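PDB 4Y9V: particle-associated lyase from Acinetobacter bacteriophage AP22, which probably cleaves the capsular polysaccharide of Acinetobacter baumannii by a lyase reaction, serving as the phage tailspike that recognises the bacterial capsule. Local coordinates for residues S144-G149 against A178-N183; D159-P164 against Y169-F174; E173-A178 against V185-R190. All coordinates share one frame; numbering follows the deposited sequence. Where two conformers were deposited one is given.

Interaction 1. Residues S144-G149 against A178-N183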
ATOM      1  N   SER A 144     -27.857 -33.051   3.618  1.00  8.12           N
ATOM      2  CA  SER A 144     -27.580 -34.087   4.590  1.00  8.48           C
ATOM      3  C   SER A 144     -26.109 -34.386   4.788  1.00  8.16           C
ATOM      4  O   SER A 144     -25.724 -34.966   5.814  1.00  9.72           O
ATOM      5  CB  SER A 144     -28.313 -35.356   4.200  1.00  9.57           C
ATOM      6  OG  SER A 144     -27.847 -35.951   3.020  1.00  9.80           O
ATOM      7  N   GLN A 145     -25.251 -34.001   3.837  1.00  8.10           N
ATOM      8  CA  GLN A 145     -23.819 -34.240   3.933  1.00  8.72           C
ATOM      9  C   GLN A 145     -23.053 -32.964   4.228  1.00  9.07           C
ATOM     10  O   GLN A 145     -21.820 -32.950   4.105  1.00 14.78           O
ATOM     11  CB  GLN A 145     -23.311 -34.937   2.694  1.00 10.21           C
ATOM     12  CG  GLN A 145     -24.153 -36.180   2.277  1.00 11.62           C
ATOM     13  CD  GLN A 145     -24.240 -37.250   3.306  1.00 12.46           C
ATOM     14  OE1 GLN A 145     -23.156 -37.650   3.835  1.00 16.16           O
ATOM     15  NE2 GLN A 145     -25.449 -37.716   3.613  1.00 13.91           N
ATOM     16  N   ILE A 146     -23.703 -31.915   4.664  1.00  8.22           N
ATOM     17  CA  ILE A 146     -23.099 -30.599   4.907  1.00  7.85           C
ATOM     18  C   ILE A 146     -23.084 -30.287   6.385  1.00  8.39           C
ATOM     19  O   ILE A 146     -24.093 -30.402   7.063  1.00  9.64           O
ATOM     20  CB  ILE A 146     -23.822 -29.489   4.115  1.00  7.90           C
ATOM     21  CG1 ILE A 146     -23.883 -29.814   2.656  1.00  8.03           C
ATOM     22  CG2 ILE A 146     -23.097 -28.141   4.364  1.00  8.22           C
ATOM     23  CD1 ILE A 146     -24.663 -28.809   1.815  1.00  8.94           C
ATOM     24  N   GLN A 147     -21.932 -29.830   6.853  0.58  9.12           N
ATOM     25  CA  GLN A 147     -21.910 -29.298   8.205  0.58 10.40           C
ATOM     26  C   GLN A 147     -21.050 -28.047   8.259  0.58  7.98           C
ATOM     27  O   GLN A 147     -20.248 -27.727   7.395  0.58  8.25           O
ATOM     28  CB  GLN A 147     -21.440 -30.314   9.239  0.58 14.21           C
ATOM     29  CG  GLN A 147     -19.989 -30.648   9.017  0.58 14.36           C
ATOM     30  CD  GLN A 147     -19.495 -31.723  10.001  0.58 19.81           C
ATOM     31  OE1 GLN A 147     -18.885 -31.485  11.040  0.58 29.29           O
ATOM     32  NE2 GLN A 147     -19.733 -32.987   9.660  0.58 29.20           N
ATOM     33  N   LYS A 148     -21.309 -27.331   9.326  0.54  9.83           N
ATOM     34  CA  LYS A 148     -20.528 -26.154   9.638  0.54  9.69           C
ATOM     35  C   LYS A 148     -19.043 -26.363   9.489  0.54  7.84           C
ATOM     36  O   LYS A 148     -18.491 -27.355   9.950  0.54 10.76           O
ATOM     37  CB  LYS A 148     -21.052 -25.859  11.077  0.54 11.42           C
ATOM     38  CG  LYS A 148     -20.438 -24.578  11.498  0.54 11.95           C
ATOM     39  CD  LYS A 148     -20.715 -24.342  13.006  0.54 12.38           C
ATOM     40  CE  LYS A 148     -22.172 -24.161  13.234  0.54  9.91           C
ATOM     41  NZ  LYS A 148     -22.391 -23.545  14.583  0.54 10.99           N
ATOM     42  N   GLY A 149     -18.304 -25.471   8.824  1.00  7.93           N
ATOM     43  CA  GLY A 149     -16.889 -25.541   8.575  1.00  7.83           C
ATOM     44  C   GLY A 149     -16.499 -26.213   7.279  1.00  6.88           C
ATOM     45  O   GLY A 149     -15.317 -26.145   6.909  1.00  8.12           O
ATOM     46  N   ALA A 178     -21.142 -21.604   7.368  1.00  5.47           N
ATOM     47  CA  ALA A 178     -21.391 -21.010   8.672  1.00  5.63           C
ATOM     48  C   ALA A 178     -22.481 -21.742   9.451  1.00  5.99           C
ATOM     49  O   ALA A 178     -22.393 -21.882  10.668  1.00  7.61           O
ATOM     50  CB  ALA A 178     -21.728 -19.545   8.532  1.00  6.52           C
ATOM     51  N   SER A 179     -23.557 -22.179   8.789  1.00  6.04           N
ATOM     52  CA  SER A 179     -24.625 -22.902   9.458  1.00  6.52           C
ATOM     53  C   SER A 179     -25.463 -23.601   8.396  1.00  6.58           C
ATOM     54  O   SER A 179     -25.481 -23.208   7.238  1.00  7.11           O
ATOM     55  CB  SER A 179     -25.469 -22.017  10.335  1.00  8.00           C
ATOM     56  OG  SER A 179     -26.187 -21.073   9.542  1.00 10.00           O
ATOM     57  N   VAL A 180     -26.176 -24.640   8.859  1.00  7.22           N
ATOM     58  CA  VAL A 180     -27.131 -25.373   8.038  1.00  7.65           C
ATOM     59  C   VAL A 180     -28.466 -25.418   8.796  1.00  7.96           C
ATOM     60  O   VAL A 180     -28.462 -25.806   9.960  1.00 10.54           O
ATOM     61  CB  VAL A 180     -26.656 -26.780   7.746  1.00  8.97           C
ATOM     62  CG1 VAL A 180     -27.628 -27.538   6.843  1.00 13.09           C
ATOM     63  CG2 VAL A 180     -25.292 -26.785   7.097  1.00 10.08           C
ATOM     64  N   SER A 181     -29.542 -25.068   8.137  1.00  8.98           N
ATOM     65  CA  SER A 181     -30.891 -25.130   8.708  1.00 10.73           C
ATOM     66  C   SER A 181     -31.779 -25.739   7.623  1.00 10.98           C
ATOM     67  O   SER A 181     -32.045 -25.102   6.616  1.00 10.92           O
ATOM     68  CB  SER A 181     -31.386 -23.748   9.081  1.00 13.46           C
ATOM     69  OG  SER A 181     -32.676 -23.815   9.668  1.00 19.45           O
ATOM     70  N   GLY A 182     -32.185 -26.990   7.826  1.00 12.04           N
ATOM     71  CA  GLY A 182     -32.893 -27.697   6.784  1.00 12.81           C
ATOM     72  C   GLY A 182     -32.010 -27.772   5.538  1.00 11.40           C
ATOM     73  O   GLY A 182     -30.853 -28.200   5.639  1.00 11.29           O
ATOM     74  N   ASN A 183     -32.489 -27.315   4.413  1.00 11.03           N
ATOM     75  CA  ASN A 183     -31.715 -27.279   3.180  1.00  9.40           C
ATOM     76  C   ASN A 183     -31.129 -25.898   2.905  1.00  8.53           C
ATOM     77  O   ASN A 183     -30.635 -25.673   1.787  1.00  9.68           O
ATOM     78  CB  ASN A 183     -32.570 -27.741   1.986  1.00 11.14           C
ATOM     79  CG  ASN A 183     -32.641 -29.303   1.941  1.00 12.22           C
ATOM     80  OD1 ASN A 183     -31.740 -30.085   2.402  1.00 15.87           O
ATOM     81  ND2 ASN A 183     -33.621 -29.813   1.282  1.00 15.56           N
TER
HETATM   82  O   HOH W   1     -21.124 -21.120  13.012  0.44  8.53           O
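I146 and V180 form the apolar half of this contact, and they meet through one methyl each: I146 CG2 lies 3.8 Å from V180 CG2, the two side chains crossing at about a right angle. For I146 that methyl is the branch anti to the backbone N. V180 CG2 also reaches the backbone of the loop, 3.8 Å from I146 O. I146 also packs on V185, which carries the loop 144-149 over both strands of the hairpin 172-181/184-187 in the Ig-like domain. A classic beta bulge interrupts that hairpin here, A178 and S179 both facing K186. The polar half belongs to K148 and the carbonyl of A178. The aliphatic chain of K148 bends at chi3 (-65°) and curls past A178 O, with CG and CE each 3.4 Å from it. Water 1 then closes a bridge, donating to A178 O at 2.8 Å while accepting a weak bond from K148 NZ. The same ammonium makes a weak hydrogen bond to N270 O of the second subunit, whose E328 packs on A178.

Interaction 2. Residues D159-P164 against Y169-F174; sequences DFSYSP and YRKGEF
The backbones draw together from F160-Y169 to Y162-K171, where the CA atoms are 4.3 Å apart, and Y169 O accepts from two successive amides: Y162 N at 2.9 Å and S163 N at 3.2 Å, both from the same face of its carbonyl plane. S161 adds a side-chain bond to this backbone pairing. Its OG, turned between its own N and carbonyl carbon (chi1 56°), accepts from K171 N at 3.0 Å with an N-H...O angle of 164°, and is also hydrogen-bonded to D158 O. D159 and R170 lie side by side in a salt bridge. R170 offers NE and NH2 side-on, and both grip D159 OD1 at 2.9 Å. That oxygen sits in the guanidinium plane, but the carboxylate is turned 42° from it; NE arrives on the anti side and NH2 from above the carboxylate plane. NH1 turns to G308 O. The K171 chain runs extended past S161, with CD 3.5 Å from S161 O, to an ammonium held by N194 O and E199; water 2 links it back to S161 O. S163 OG touches the edge of the Y169 ring at CD2, 3.6 Å away. Y169 OH is hydrogen-bonded to E380, and the Y169 side chain touches the bound 2-acetamido-2-deoxy-mannuronic acid. Y169 is one of the residues lining the glycan pocket, as is G308, where the Ig-like domain meets the pectin lyase-like beta-helix.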
ATOM      1  N   ASP A 159     -19.789 -24.351 -20.313  1.00  6.22           N
ATOM      2  CA  ASP A 159     -18.688 -23.626 -20.917  1.00  6.14           C
ATOM      3  C   ASP A 159     -19.011 -22.122 -21.007  1.00  5.89           C
ATOM      4  O   ASP A 159     -20.146 -21.706 -21.228  1.00  6.44           O
ATOM      5  CB  ASP A 159     -18.383 -24.145 -22.317  1.00  6.61           C
ATOM      6  CG  ASP A 159     -17.739 -25.500 -22.353  1.00  7.16           C
ATOM      7  OD1 ASP A 159     -17.475 -26.095 -21.285  1.00  7.23           O
ATOM      8  OD2 ASP A 159     -17.442 -25.958 -23.473  1.00 10.08           O
ATOM      9  N   PHE A 160     -17.952 -21.318 -20.841  1.00  5.66           N
ATOM     10  CA  PHE A 160     -17.995 -19.870 -21.002  1.00  5.67           C
ATOM     11  C   PHE A 160     -18.870 -19.193 -19.936  1.00  5.74           C
ATOM     12  O   PHE A 160     -19.175 -18.018 -20.062  1.00  6.85           O
ATOM     13  CB  PHE A 160     -18.457 -19.411 -22.398  1.00  6.37           C
ATOM     14  CG  PHE A 160     -17.630 -19.945 -23.535  1.00  6.57           C
ATOM     15  CD1 PHE A 160     -16.400 -19.387 -23.837  1.00  6.49           C
ATOM     16  CD2 PHE A 160     -18.093 -20.981 -24.339  1.00  7.29           C
ATOM     17  CE1 PHE A 160     -15.672 -19.826 -24.933  1.00  7.45           C
ATOM     18  CE2 PHE A 160     -17.346 -21.437 -25.411  1.00  8.34           C
ATOM     19  CZ  PHE A 160     -16.126 -20.853 -25.726  1.00  8.29           C
ATOM     20  N   SER A 161     -19.225 -19.874 -18.849  1.00  5.53           N
ATOM     21  CA  SER A 161     -20.168 -19.306 -17.912  1.00  5.52           C
ATOM     22  C   SER A 161     -19.568 -18.213 -17.029  1.00  5.59           C
ATOM     23  O   SER A 161     -20.335 -17.448 -16.436  1.00  6.31           O
ATOM     24  CB  SER A 161     -20.862 -20.391 -17.082  1.00  5.71           C
ATOM     25  OG  SER A 161     -19.900 -21.216 -16.408  1.00  5.65           O
ATOM     26  N   TYR A 162     -18.246 -18.121 -16.963  1.00  5.02           N
ATOM     27  CA  TYR A 162     -17.594 -16.961 -16.370  1.00  5.07           C
ATOM     28  C   TYR A 162     -17.189 -15.928 -17.447  1.00  5.09           C
ATOM     29  O   TYR A 162     -17.471 -14.750 -17.303  1.00  6.35           O
ATOM     30  CB  TYR A 162     -16.352 -17.353 -15.528  1.00  5.19           C
ATOM     31  CG  TYR A 162     -15.703 -16.166 -14.858  1.00  5.00           C
ATOM     32  CD1 TYR A 162     -16.273 -15.577 -13.758  1.00  5.19           C
ATOM     33  CD2 TYR A 162     -14.517 -15.625 -15.344  1.00  5.20           C
ATOM     34  CE1 TYR A 162     -15.680 -14.468 -13.128  1.00  5.38           C
ATOM     35  CE2 TYR A 162     -13.929 -14.537 -14.738  1.00  5.43           C
ATOM     36  CZ  TYR A 162     -14.499 -13.955 -13.636  1.00  5.34           C
ATOM     37  OH  TYR A 162     -13.873 -12.862 -13.096  1.00  6.25           O
ATOM     38  N   SER A 163     -16.502 -16.369 -18.493  1.00  5.60           N
ATOM     39  CA  SER A 163     -15.995 -15.462 -19.506  1.00  5.59           C
ATOM     40  C   SER A 163     -16.118 -16.068 -20.883  1.00  5.68           C
ATOM     41  O   SER A 163     -15.927 -17.266 -21.060  1.00  5.93           O
ATOM     42  CB  SER A 163     -14.530 -15.166 -19.219  1.00  5.85           C
ATOM     43  OG  SER A 163     -13.876 -14.605 -20.358  1.00  6.36           O
ATOM     44  N   PRO A 164     -16.380 -15.209 -21.892  1.00  6.08           N
ATOM     45  CA  PRO A 164     -16.518 -15.671 -23.261  1.00  6.25           C
ATOM     46  C   PRO A 164     -15.203 -15.982 -23.950  1.00  5.71           C
ATOM     47  O   PRO A 164     -15.197 -16.456 -25.100  1.00  6.81           O
ATOM     48  CB  PRO A 164     -17.252 -14.500 -23.943  1.00  7.12           C
ATOM     49  CG  PRO A 164     -16.672 -13.278 -23.204  1.00  7.56           C
ATOM     50  CD  PRO A 164     -16.665 -13.759 -21.761  1.00  6.95           C
ATOM     51  N   TYR A 169     -13.396 -21.196 -18.993  1.00  5.08           N
ATOM     52  CA  TYR A 169     -13.631 -20.104 -18.035  1.00  5.01           C
ATOM     53  C   TYR A 169     -15.088 -20.201 -17.569  1.00  4.87           C
ATOM     54  O   TYR A 169     -15.982 -19.515 -18.068  1.00  5.43           O
ATOM     55  CB  TYR A 169     -13.342 -18.766 -18.666  1.00  5.33           C
ATOM     56  CG  TYR A 169     -11.911 -18.445 -18.985  1.00  4.94           C
ATOM     57  CD1 TYR A 169     -10.827 -19.190 -18.486  1.00  5.04           C
ATOM     58  CD2 TYR A 169     -11.589 -17.320 -19.752  1.00  5.19           C
ATOM     59  CE1 TYR A 169      -9.502 -18.821 -18.757  1.00  5.47           C
ATOM     60  CE2 TYR A 169     -10.307 -16.926 -19.985  1.00  5.36           C
ATOM     61  CZ  TYR A 169      -9.244 -17.661 -19.499  1.00  5.05           C
ATOM     62  OH  TYR A 169      -7.937 -17.308 -19.696  1.00  5.53           O
ATOM     63  N   ARG A 170     -15.299 -21.104 -16.594  1.00  4.88           N
ATOM     64  CA  ARG A 170     -16.592 -21.409 -16.024  1.00  4.80           C
ATOM     65  C   ARG A 170     -16.705 -20.748 -14.667  1.00  4.77           C
ATOM     66  O   ARG A 170     -15.713 -20.555 -13.939  1.00  5.60           O
ATOM     67  CB  ARG A 170     -16.817 -22.926 -15.921  1.00  5.15           C
ATOM     68  CG  ARG A 170     -16.591 -23.626 -17.248  1.00  5.44           C
ATOM     69  CD  ARG A 170     -17.213 -25.030 -17.295  1.00  5.93           C
ATOM     70  NE  ARG A 170     -16.750 -25.761 -18.474  1.00  6.12           N
ATOM     71  CZ  ARG A 170     -15.572 -26.334 -18.574  1.00  6.17           C
ATOM     72  NH1 ARG A 170     -14.783 -26.438 -17.514  1.00  6.90           N
ATOM     73  NH2 ARG A 170     -15.157 -26.786 -19.742  1.00  7.53           N
ATOM     74  N   LYS A 171     -17.931 -20.357 -14.293  1.00  4.99           N
ATOM     75  CA  LYS A 171     -18.135 -19.624 -13.039  1.00  4.91           C
ATOM     76  C   LYS A 171     -18.233 -20.597 -11.850  1.00  4.64           C
ATOM     77  O   LYS A 171     -18.628 -21.747 -11.977  1.00  5.64           O
ATOM     78  CB  LYS A 171     -19.322 -18.680 -13.129  1.00  5.33           C
ATOM     79  CG  LYS A 171     -20.672 -19.324 -13.289  1.00  5.55           C
ATOM     80  CD  LYS A 171     -21.783 -18.285 -13.319  1.00  6.13           C
ATOM     81  CE  LYS A 171     -23.159 -18.895 -13.491  1.00  6.80           C
ATOM     82  NZ  LYS A 171     -24.185 -17.843 -13.590  1.00  8.53           N
ATOM     83  N   GLY A 172     -17.891 -20.058 -10.679  1.00  4.66           N
ATOM     84  CA  GLY A 172     -17.956 -20.796  -9.436  1.00  4.89           C
ATOM     85  C   GLY A 172     -17.139 -20.091  -8.380  1.00  4.59           C
ATOM     86  O   GLY A 172     -16.489 -19.086  -8.663  1.00  4.95           O
ATOM     87  N   GLU A 173     -17.165 -20.617  -7.161  1.00  4.56           N
ATOM     88  CA  GLU A 173     -16.362 -20.074  -6.079  1.00  4.64           C
ATOM     89  C   GLU A 173     -16.304 -21.086  -4.930  1.00  4.60           C
ATOM     90  O   GLU A 173     -17.113 -22.010  -4.862  1.00  5.38           O
ATOM     91  CB  GLU A 173     -16.899 -18.709  -5.594  1.00  5.02           C
ATOM     92  CG  GLU A 173     -18.323 -18.730  -5.082  1.00  5.70           C
ATOM     93  CD  GLU A 173     -18.868 -17.306  -5.093  1.00  5.80           C
ATOM     94  OE1 GLU A 173     -19.210 -16.800  -6.210  1.00  6.37           O
ATOM     95  OE2 GLU A 173     -18.905 -16.643  -4.030  1.00  6.80           O
ATOM     96  N   PHE A 174     -15.375 -20.867  -4.030  1.00  4.63           N
ATOM     97  CA  PHE A 174     -15.258 -21.628  -2.813  1.00  4.67           C
ATOM     98  C   PHE A 174     -15.944 -20.901  -1.668  1.00  4.86           C
ATOM     99  O   PHE A 174     -15.832 -19.676  -1.567  1.00  5.35           O
ATOM    100  CB  PHE A 174     -13.789 -21.821  -2.430  1.00  4.84           C
ATOM    101  CG  PHE A 174     -12.942 -22.574  -3.439  1.00  4.69           C
ATOM    102  CD1 PHE A 174     -13.482 -23.485  -4.332  1.00  5.08           C
ATOM    103  CD2 PHE A 174     -11.560 -22.366  -3.458  1.00  5.24           C
ATOM    104  CE1 PHE A 174     -12.656 -24.181  -5.225  1.00  5.23           C
ATOM    105  CE2 PHE A 174     -10.745 -23.056  -4.355  1.00  5.63           C
ATOM    106  CZ  PHE A 174     -11.310 -23.953  -5.229  1.00  5.63           C
TER
HETATM  107  O   HOH W   2     -23.151 -17.391 -16.412  1.00 16.61           O

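Interaction 3. Residues E173-A178 against V185-R190; sequences EFVEVA and VKFFGR
F188 N donates to E176 O at 3.0 Å in the beta hairpin of strands 172-181 and 184-187, part of the Ig-like domain. V177 and F187 form an antiparallel non-hydrogen-bonded pair, and A178 N to K186 O (2.8 Å) supplies the bond beyond it. The short segments 173-178 and 185-187 run 116° apart, far from strictly antiparallel. Packing is tight around two phenylalanines. V175 CG1 sits over one face of the F187 ring, 4.1 Å from its centroid, with F187 CG between the backbone N and the carbonyl carbon (chi1 64°). F188 instead receives the A178 methyl over a face, CB 3.6 Å from the ring centroid. V177 and V185 cross at about a right angle, through CG2 and CG1.

At its polar margin the contact is looser and partly made by water. E176 OE2 comes no nearer than 3.9 Å to F188 CD2; its hydrogen-bond partner is N296 of the second subunit, where E328 likewise binds K186. E173, also bonded to Y195 and Y192, stays apart from R190: water 3 spans the gap, donating to both E173 OE2 and R190 O. Water 4 accepts from E176 N and donates to F188 O at 2.6 Å.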
ATOM      1  N   GLU A 173     -17.165 -20.617  -7.161  1.00  4.56           N
ATOM      2  CA  GLU A 173     -16.362 -20.074  -6.079  1.00  4.64           C
ATOM      3  C   GLU A 173     -16.304 -21.086  -4.930  1.00  4.60           C
ATOM      4  O   GLU A 173     -17.113 -22.010  -4.862  1.00  5.38           O
ATOM      5  CB  GLU A 173     -16.899 -18.709  -5.594  1.00  5.02           C
ATOM      6  CG  GLU A 173     -18.323 -18.730  -5.082  1.00  5.70           C
ATOM      7  CD  GLU A 173     -18.868 -17.306  -5.093  1.00  5.80           C
ATOM      8  OE1 GLU A 173     -19.210 -16.800  -6.210  1.00  6.37           O
ATOM      9  OE2 GLU A 173     -18.905 -16.643  -4.030  1.00  6.80           O
ATOM     10  N   PHE A 174     -15.375 -20.867  -4.030  1.00  4.63           N
ATOM     11  CA  PHE A 174     -15.258 -21.628  -2.813  1.00  4.67           C
ATOM     12  C   PHE A 174     -15.944 -20.901  -1.668  1.00  4.86           C
ATOM     13  O   PHE A 174     -15.832 -19.676  -1.567  1.00  5.35           O
ATOM     14  CB  PHE A 174     -13.789 -21.821  -2.430  1.00  4.84           C
ATOM     15  CG  PHE A 174     -12.942 -22.574  -3.439  1.00  4.69           C
ATOM     16  CD1 PHE A 174     -13.482 -23.485  -4.332  1.00  5.08           C
ATOM     17  CD2 PHE A 174     -11.560 -22.366  -3.458  1.00  5.24           C
ATOM     18  CE1 PHE A 174     -12.656 -24.181  -5.225  1.00  5.23           C
ATOM     19  CE2 PHE A 174     -10.745 -23.056  -4.355  1.00  5.63           C
ATOM     20  CZ  PHE A 174     -11.310 -23.953  -5.229  1.00  5.63           C
ATOM     21  N   VAL A 175     -16.639 -21.652  -0.801  1.00  4.90           N
ATOM     22  CA  VAL A 175     -17.254 -21.096   0.377  1.00  5.27           C
ATOM     23  C   VAL A 175     -16.965 -22.012   1.578  1.00  5.20           C
ATOM     24  O   VAL A 175     -16.752 -23.206   1.417  1.00  5.99           O
ATOM     25  CB  VAL A 175     -18.773 -20.852   0.235  1.00  5.93           C
ATOM     26  CG1 VAL A 175     -19.061 -19.925  -0.952  1.00  7.02           C
ATOM     27  CG2 VAL A 175     -19.539 -22.164   0.108  1.00  7.49           C
ATOM     28  N   GLU A 176     -17.011 -21.408   2.759  1.00  5.61           N
ATOM     29  CA  GLU A 176     -17.013 -22.146   4.024  1.00  5.41           C
ATOM     30  C   GLU A 176     -18.373 -21.981   4.694  1.00  5.23           C
ATOM     31  O   GLU A 176     -18.908 -20.889   4.811  1.00  5.60           O
ATOM     32  CB  GLU A 176     -15.902 -21.679   4.958  1.00  6.46           C
ATOM     33  CG  GLU A 176     -15.909 -22.459   6.267  1.00  8.09           C
ATOM     34  CD  GLU A 176     -14.724 -22.150   7.138  1.00 11.46           C
ATOM     35  OE1 GLU A 176     -13.660 -22.673   6.807  1.00 23.21           O
ATOM     36  OE2 GLU A 176     -14.873 -21.420   8.101  1.00 16.49           O
ATOM     37  N   VAL A 177     -18.927 -23.119   5.131  1.00  5.46           N
ATOM     38  CA  VAL A 177     -20.252 -23.137   5.721  1.00  5.47           C
ATOM     39  C   VAL A 177     -20.234 -22.549   7.133  1.00  5.34           C
ATOM     40  O   VAL A 177     -19.459 -22.972   7.992  1.00  6.30           O
ATOM     41  CB  VAL A 177     -20.778 -24.577   5.747  1.00  5.97           C
ATOM     42  CG1 VAL A 177     -22.140 -24.643   6.435  1.00  6.48           C
ATOM     43  CG2 VAL A 177     -20.866 -25.118   4.342  1.00  6.69           C
ATOM     44  N   ALA A 178     -21.142 -21.604   7.368  1.00  5.47           N
ATOM     45  CA  ALA A 178     -21.391 -21.010   8.672  1.00  5.63           C
ATOM     46  C   ALA A 178     -22.481 -21.742   9.451  1.00  5.99           C
ATOM     47  O   ALA A 178     -22.393 -21.882  10.668  1.00  7.61           O
ATOM     48  CB  ALA A 178     -21.728 -19.545   8.532  1.00  6.52           C
ATOM     49  N   VAL A 185     -28.126 -23.333   3.459  1.00  6.60           N
ATOM     50  CA  VAL A 185     -26.712 -23.243   3.800  1.00  6.15           C
ATOM     51  C   VAL A 185     -26.335 -21.775   3.913  1.00  6.05           C
ATOM     52  O   VAL A 185     -26.401 -21.046   2.908  1.00  7.90           O
ATOM     53  CB  VAL A 185     -25.876 -23.927   2.723  1.00  7.03           C
ATOM     54  CG1 VAL A 185     -24.382 -23.829   3.052  1.00  8.91           C
ATOM     55  CG2 VAL A 185     -26.305 -25.386   2.564  1.00  8.80           C
ATOM     56  N   LYS A 186     -25.985 -21.314   5.113  1.00  5.92           N
ATOM     57  CA  LYS A 186     -25.427 -19.966   5.273  1.00  5.70           C
ATOM     58  C   LYS A 186     -23.925 -20.103   5.195  1.00  5.51           C
ATOM     59  O   LYS A 186     -23.364 -21.036   5.829  1.00  6.49           O
ATOM     60  CB  LYS A 186     -25.879 -19.371   6.605  1.00  6.53           C
ATOM     61  CG  LYS A 186     -25.525 -17.905   6.764  1.00  6.65           C
ATOM     62  CD  LYS A 186     -26.118 -17.278   8.013  1.00  7.66           C
ATOM     63  CE  LYS A 186     -25.901 -15.773   8.066  1.00  8.13           C
ATOM     64  NZ  LYS A 186     -26.474 -15.151   9.266  1.00  9.08           N
ATOM     65  N   PHE A 187     -23.263 -19.242   4.443  1.00  5.22           N
ATOM     66  CA  PHE A 187     -21.812 -19.312   4.278  1.00  5.07           C
ATOM     67  C   PHE A 187     -21.200 -17.983   4.705  1.00  4.92           C
ATOM     68  O   PHE A 187     -21.852 -16.954   4.754  1.00  5.96           O
ATOM     69  CB  PHE A 187     -21.416 -19.715   2.844  1.00  5.54           C
ATOM     70  CG  PHE A 187     -21.819 -18.728   1.763  1.00  5.64           C
ATOM     71  CD1 PHE A 187     -23.040 -18.793   1.132  1.00  6.21           C
ATOM     72  CD2 PHE A 187     -20.933 -17.716   1.384  1.00  6.34           C
ATOM     73  CE1 PHE A 187     -23.377 -17.895   0.130  1.00  6.88           C
ATOM     74  CE2 PHE A 187     -21.253 -16.834   0.406  1.00  6.90           C
ATOM     75  CZ  PHE A 187     -22.482 -16.915  -0.217  1.00  7.03           C
ATOM     76  N   PHE A 188     -19.898 -18.025   5.006  1.00  5.30           N
ATOM     77  CA  PHE A 188     -19.182 -16.832   5.396  1.00  5.20           C
ATOM     78  C   PHE A 188     -18.870 -15.964   4.181  1.00  5.53           C
ATOM     79  O   PHE A 188     -18.418 -16.447   3.125  1.00  7.12           O
ATOM     80  CB  PHE A 188     -17.889 -17.209   6.123  1.00  5.42           C
ATOM     81  CG  PHE A 188     -18.153 -17.713   7.517  1.00  5.08           C
ATOM     82  CD1 PHE A 188     -18.503 -16.850   8.525  1.00  5.92           C
ATOM     83  CD2 PHE A 188     -18.032 -19.069   7.824  1.00  5.93           C
ATOM     84  CE1 PHE A 188     -18.726 -17.304   9.824  1.00  6.98           C
ATOM     85  CE2 PHE A 188     -18.254 -19.528   9.104  1.00  6.97           C
ATOM     86  CZ  PHE A 188     -18.583 -18.634  10.118  1.00  7.42           C
ATOM     87  N   GLY A 189     -19.064 -14.673   4.321  1.00  5.54           N
ATOM     88  CA  GLY A 189     -18.788 -13.751   3.225  1.00  6.41           C
ATOM     89  C   GLY A 189     -19.993 -13.555   2.342  1.00  5.64           C
ATOM     90  O   GLY A 189     -21.121 -13.807   2.720  1.00  6.04           O
ATOM     91  N   ARG A 190     -19.713 -13.030   1.131  1.00  6.22           N
ATOM     92  CA  ARG A 190     -20.767 -12.683   0.209  1.00  6.15           C
ATOM     93  C   ARG A 190     -20.425 -13.284  -1.146  1.00  6.25           C
ATOM     94  O   ARG A 190     -19.250 -13.425  -1.535  1.00  8.13           O
ATOM     95  CB  ARG A 190     -20.973 -11.141   0.082  1.00  7.08           C
ATOM     96  CG  ARG A 190     -21.260 -10.467   1.412  1.00  6.97           C
ATOM     97  CD  ARG A 190     -22.637 -10.878   1.978  1.00  6.49           C
ATOM     98  NE  ARG A 190     -22.915 -10.210   3.259  1.00  6.28           N
ATOM     99  CZ  ARG A 190     -22.509 -10.644   4.459  1.00  5.41           C
ATOM    100  NH1 ARG A 190     -21.839 -11.770   4.576  1.00  6.04           N
ATOM    101  NH2 ARG A 190     -22.781  -9.930   5.529  1.00  6.19           N
TER
HETATM  102  O   HOH W   3     -18.273 -16.169  -1.392  0.50  6.38           O
HETATM  103  O   HOH W   4     -17.040 -18.522   2.558  0.56  5.92           O

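Following the chain from the N terminus, the loop 144-149 comes first, and interaction 1 closes a long excursion by bringing it against 178-183. Within that excursion lies interaction 2, a short closure of 159-164 on 169-174 after strand 151-156. The chain then enters strand 172-181, which all three contacts use. Interaction 3 overlaps interaction 2 at E173 and F174 and shares A178 with interaction 1, with which it crosses because their segments alternate along the sequence. These two also meet directly, I146 packing on V177 and G149 N probably bonding to V177 O. Strand 172-181 thus joins the glycan-pocket end at interaction 2 to the second-subunit interface at interactions 1 and 3.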